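Local coordinates for PHD-type domain-containing protein (Chaetomium thermophilum, PDB 6VHF) that serves as the Cfp1 component of the COMPASS histone methyltransferase complex, this piece being its RbBP5-interacting domain, whose non-canonical zinc finger stabilises integration into the complex, at residues A25-M30 with K147-D152; D55-D60 with N139-L144. All coordinates share one frame; numbering follows the deposited sequence.

Contact 1: residues A25-M30 with K147-D152; sequences ALCRQM and KTVRHD
Val149 drives one methyl against Cys27 on the facing helix, and the other contacts gather around this pair. Its CG1 lies 3.1 Å from Cys27 O, a tight approach of a methyl to a backbone carbonyl, and 3.8 Å from Cys27 CB. The same carbon reaches Met30 CB at 4.2 Å, so a single methyl touches two residues spaced one helical turn apart. It can do so because CG1 stands trans to the valine backbone N (chi1 176°), which carries it out toward the facing helix. One turn further along, Asp152 offers only its methylene: Asp152 CB lies 4.1 Å from Cys27 SG, while its carboxylate is engaged by another partner, OD2 being hydrogen-bonded to His70 ND1 of helix 64-77. Met30 likewise contributes the base of its side chain, because the chain bends at chi2 and takes its end away from helix 141-177.

The backbone explains this reach. The two short helical segments run nearly antiparallel, at 159°, with their axes 9.3 Å apart, and the CA atoms of Cys27 and Val149 come within 6.0 Å of each other. Helix 64-77 adds a third wall, placing Val66 against both Met30 and Val149 and Ser73 against Cys27. Leu31 also touches Val149, and Ile153 and Leu156 extend the packing round Cys27. The contact therefore belongs to the core of a three-helix bundle, joining helices 4-46 and 141-177 where helix 64-77 lies beside them.

All four touching residues are buried, yet no hydrogen bond or salt bridge spans the two segments. Their mutual attraction is therefore likely to rest chiefly on van der Waals contact and exclusion of water, while the buried Asp152 carboxylate keeps its hydrogen bond to His70 of helix 64-77.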
# COMPACT_ATOMS: atom_id res chain seq x y z
N ALA A 25 -6.01 -1.15 -4.18
CA ALA A 25 -7.03 -0.23 -3.68
C ALA A 25 -6.71 0.25 -2.27
O ALA A 25 -6.78 1.45 -1.97
CB ALA A 25 -8.41 -0.89 -3.72
N LEU A 26 -6.35 -0.69 -1.38
CA LEU A 26 -5.94 -0.29 -0.03
C LEU A 26 -4.81 0.71 -0.09
O LEU A 26 -4.82 1.70 0.64
CB LEU A 26 -5.54 -1.52 0.79
CG LEU A 26 -5.00 -1.23 2.19
CD1 LEU A 26 -5.94 -0.27 2.95
CD2 LEU A 26 -4.78 -2.50 3.00
N CYS A 27 -3.84 0.49 -0.99
CA CYS A 27 -2.68 1.36 -1.13
C CYS A 27 -3.08 2.77 -1.57
O CYS A 27 -2.51 3.76 -1.09
CB CYS A 27 -1.69 0.76 -2.12
SG CYS A 27 -0.64 -0.58 -1.46
N ARG A 28 -4.04 2.87 -2.49
CA ARG A 28 -4.49 4.19 -2.91
C ARG A 28 -5.10 4.95 -1.75
O ARG A 28 -4.92 6.16 -1.64
CB ARG A 28 -5.48 4.07 -4.08
CG ARG A 28 -4.91 3.35 -5.30
CD ARG A 28 -5.66 3.64 -6.61
NE ARG A 28 -5.13 2.77 -7.67
CZ ARG A 28 -4.10 3.09 -8.45
NH1 ARG A 28 -3.50 4.26 -8.28
NH2 ARG A 28 -3.65 2.25 -9.39
N GLN A 29 -5.81 4.25 -0.86
CA GLN A 29 -6.38 4.86 0.33
C GLN A 29 -5.32 5.23 1.35
O GLN A 29 -5.48 6.22 2.07
CB GLN A 29 -7.39 3.93 0.98
CG GLN A 29 -8.65 3.79 0.18
CD GLN A 29 -9.56 2.73 0.74
OE1 GLN A 29 -10.11 1.93 0.01
NE2 GLN A 29 -9.71 2.73 2.07
N MET A 30 -4.23 4.46 1.43
CA MET A 30 -3.11 4.92 2.25
C MET A 30 -2.55 6.23 1.69
O MET A 30 -2.19 7.13 2.46
CB MET A 30 -2.03 3.84 2.32
CG MET A 30 -2.48 2.54 3.02
SD MET A 30 -2.95 2.79 4.76
CE MET A 30 -4.71 3.11 4.69
N LYS A 147 6.50 7.41 -1.05
CA LYS A 147 7.37 6.62 -1.93
C LYS A 147 7.16 5.12 -1.71
O LYS A 147 7.11 4.35 -2.67
CB LYS A 147 8.83 7.01 -1.68
CG LYS A 147 9.87 6.20 -2.42
CD LYS A 147 11.29 6.76 -2.26
CE LYS A 147 12.28 5.66 -1.87
NZ LYS A 147 12.03 4.36 -2.59
N THR A 148 7.03 4.69 -0.45
CA THR A 148 6.79 3.28 -0.20
C THR A 148 5.49 2.81 -0.84
O THR A 148 5.46 1.79 -1.54
CB THR A 148 6.73 3.00 1.30
OG1 THR A 148 7.92 3.50 1.91
CG2 THR A 148 6.62 1.50 1.53
N VAL A 149 4.40 3.56 -0.61
CA VAL A 149 3.08 3.09 -1.04
C VAL A 149 2.98 3.11 -2.56
O VAL A 149 2.53 2.14 -3.17
CB VAL A 149 1.97 3.93 -0.37
CG1 VAL A 149 0.61 3.50 -0.89
CG2 VAL A 149 2.02 3.74 1.14
N ARG A 150 3.41 4.21 -3.19
CA ARG A 150 3.47 4.21 -4.65
C ARG A 150 4.33 3.07 -5.17
O ARG A 150 4.06 2.50 -6.23
CB ARG A 150 3.99 5.55 -5.17
CG ARG A 150 2.96 6.66 -5.11
CD ARG A 150 3.50 7.97 -5.65
NE ARG A 150 3.92 7.88 -7.04
CZ ARG A 150 3.09 8.01 -8.08
NH1 ARG A 150 1.81 8.23 -7.86
NH2 ARG A 150 3.55 7.91 -9.32
N HIS A 151 5.40 2.72 -4.44
CA HIS A 151 6.26 1.64 -4.91
C HIS A 151 5.52 0.31 -4.82
O HIS A 151 5.63 -0.53 -5.72
CB HIS A 151 7.57 1.60 -4.11
CG HIS A 151 8.50 0.51 -4.55
ND1 HIS A 151 9.16 0.53 -5.76
CD2 HIS A 151 8.87 -0.65 -3.94
CE1 HIS A 151 9.90 -0.56 -5.88
NE2 HIS A 151 9.74 -1.29 -4.79
N ASP A 152 4.75 0.11 -3.74
CA ASP A 152 4.00 -1.12 -3.57
C ASP A 152 2.94 -1.28 -4.65
O ASP A 152 2.69 -2.41 -5.12
CB ASP A 152 3.37 -1.16 -2.18
CG ASP A 152 4.43 -1.31 -1.06
OD1 ASP A 152 5.59 -1.66 -1.36
OD2 ASP A 152 4.08 -1.08 0.12

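Contact 2: residues D55-D60 with N139-L144; sequences DICGYD and NGWGAL. With ZN (zinc ion), chain B.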
# COMPACT_ATOMS: atom_id res chain seq x y z
N ASP A 55 8.81 23.69 12.13
CA ASP A 55 9.61 22.54 12.55
C ASP A 55 8.75 21.40 13.07
O ASP A 55 9.29 20.33 13.36
CB ASP A 55 10.60 22.96 13.65
CG ASP A 55 11.44 24.15 13.26
OD1 ASP A 55 11.49 25.13 14.05
OD2 ASP A 55 12.08 24.10 12.19
N ILE A 56 7.44 21.62 13.24
CA ILE A 56 6.56 20.59 13.78
C ILE A 56 6.59 19.34 12.89
O ILE A 56 6.54 19.44 11.65
CB ILE A 56 5.14 21.15 13.92
CG1 ILE A 56 4.97 21.84 15.27
CG2 ILE A 56 4.08 20.05 13.71
CD1 ILE A 56 5.14 20.91 16.44
N CYS A 57 6.69 18.17 13.52
CA CYS A 57 6.71 16.90 12.79
C CYS A 57 5.39 16.68 12.05
O CYS A 57 5.36 16.65 10.81
CB CYS A 57 6.98 15.74 13.74
SG CYS A 57 6.85 14.09 12.92
N GLY A 58 4.29 16.54 12.79
CA GLY A 58 2.98 16.47 12.20
C GLY A 58 2.50 15.06 11.86
O GLY A 58 1.36 14.91 11.41
N TYR A 59 3.33 14.05 12.09
CA TYR A 59 2.95 12.66 11.86
C TYR A 59 1.67 12.32 12.60
O TYR A 59 1.54 12.55 13.80
CB TYR A 59 4.10 11.75 12.31
CG TYR A 59 3.93 10.29 12.01
CD1 TYR A 59 3.37 9.43 12.95
CD2 TYR A 59 4.36 9.75 10.81
CE1 TYR A 59 3.23 8.10 12.70
CE2 TYR A 59 4.23 8.40 10.55
CZ TYR A 59 3.66 7.58 11.50
OH TYR A 59 3.50 6.22 11.26
N ASP A 60 0.70 11.77 11.86
CA ASP A 60 -0.56 11.31 12.41
C ASP A 60 -0.45 9.86 12.86
O ASP A 60 0.13 9.02 12.15
CB ASP A 60 -1.66 11.46 11.36
CG ASP A 60 -3.05 11.42 11.95
OD1 ASP A 60 -3.41 10.38 12.55
OD2 ASP A 60 -3.79 12.42 11.79
N ASN A 139 11.16 11.14 10.82
CA ASN A 139 11.91 12.00 9.92
C ASN A 139 11.52 11.77 8.46
O ASN A 139 11.65 10.66 7.94
CB ASN A 139 13.40 11.75 10.12
CG ASN A 139 14.27 12.67 9.30
OD1 ASN A 139 14.06 13.89 9.29
ND2 ASN A 139 15.24 12.10 8.59
N GLY A 140 11.05 12.83 7.80
CA GLY A 140 10.69 12.76 6.39
C GLY A 140 9.53 11.83 6.06
O GLY A 140 9.55 11.20 5.00
N TRP A 141 8.53 11.75 6.93
CA TRP A 141 7.50 10.74 6.74
C TRP A 141 6.68 11.00 5.47
O TRP A 141 6.32 10.06 4.76
CB TRP A 141 6.59 10.65 7.96
CG TRP A 141 5.89 11.94 8.38
CD1 TRP A 141 6.32 12.85 9.32
CD2 TRP A 141 4.63 12.44 7.90
NE1 TRP A 141 5.42 13.87 9.44
CE2 TRP A 141 4.37 13.65 8.58
CE3 TRP A 141 3.69 11.98 6.97
CZ2 TRP A 141 3.22 14.41 8.36
CZ3 TRP A 141 2.55 12.73 6.74
CH2 TRP A 141 2.32 13.94 7.43
N GLY A 142 6.38 12.27 5.19
CA GLY A 142 5.55 12.60 4.04
C GLY A 142 6.07 12.00 2.75
O GLY A 142 5.37 11.25 2.07
N ALA A 143 7.32 12.32 2.40
CA ALA A 143 7.86 11.84 1.13
C ALA A 143 8.22 10.37 1.18
O ALA A 143 8.08 9.67 0.16
CB ALA A 143 9.08 12.67 0.74
N LEU A 144 8.64 9.85 2.33
CA LEU A 144 9.06 8.46 2.36
C LEU A 144 7.87 7.50 2.32
O LEU A 144 7.89 6.53 1.56
CB LEU A 144 9.93 8.20 3.58
CG LEU A 144 11.25 9.00 3.51
CD1 LEU A 144 12.26 8.50 4.54
CD2 LEU A 144 11.85 8.94 2.12
ZN ZN B . 7.41 12.71 14.82
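Cys57 and Trp141 meet beside the zinc of a single-metal finger, whose ligands are Cys57, Cys130, Cys135 and His138. Cys57 SG binds zinc at 2.4 Å. One hydrogen bond crosses the contact: Trp141 NE1 donates to Cys57 O at 3.1 Å with an N-H...O angle of 160°. Trp141 CG, between backbone N and carbonyl carbon (chi1 57°), turns the indole toward Cys57. The oxygen lies near the indole plane, whereas the donor stands well above the carbonyl plane.

Aromatic contacts come from Tyr59. Its ring edge meets the five-membered ring of Trp141 in a T-shaped stack, centroids 5.3 Å apart and planes at 87°, with Tyr59 CD2 3.6 Å from Trp141 CG. Tyr59 CB adds a CH-pi contact over the same ring. Tyr59 also stacks on the ligand His138, and its hydroxyl hydrogen-bonds to Asp64. A leucine in place of Trp141 would probably leave Cys57 O without its indole donor and the edge of Tyr59 without a ring face to rest on.

The zinc-bound sulfur takes part twice more: Cys57 SG approaches the indole obliquely, 4.6 Å from the centroid of the five-membered ring, and accepts a weak hydrogen bond from Tyr59 N, 3.6 Å away.

Overall arrangement
Along the chain the segments come in the order 25-30, 55-60, 139-144 and 147-152, so contact 2 falls within the span bracketed by contact 1. Both draw on helix 141-177: contact 2 at its first turn, contact 1 a little over two turns later (Trp141 to Val149), with contact centres about 17 Å apart. Their other halves differ, contact 1 using helix 4-46 and contact 2 the loop between helices 4-46 and 64-77. Contact 1 sits about 3 Å from the centre of the chain and contact 2 about 18 Å. One helix ties the zinc site at one end to the middle of the bundle, consistent with a zinc finger that stabilises the integration of Cfp1 into COMPASS.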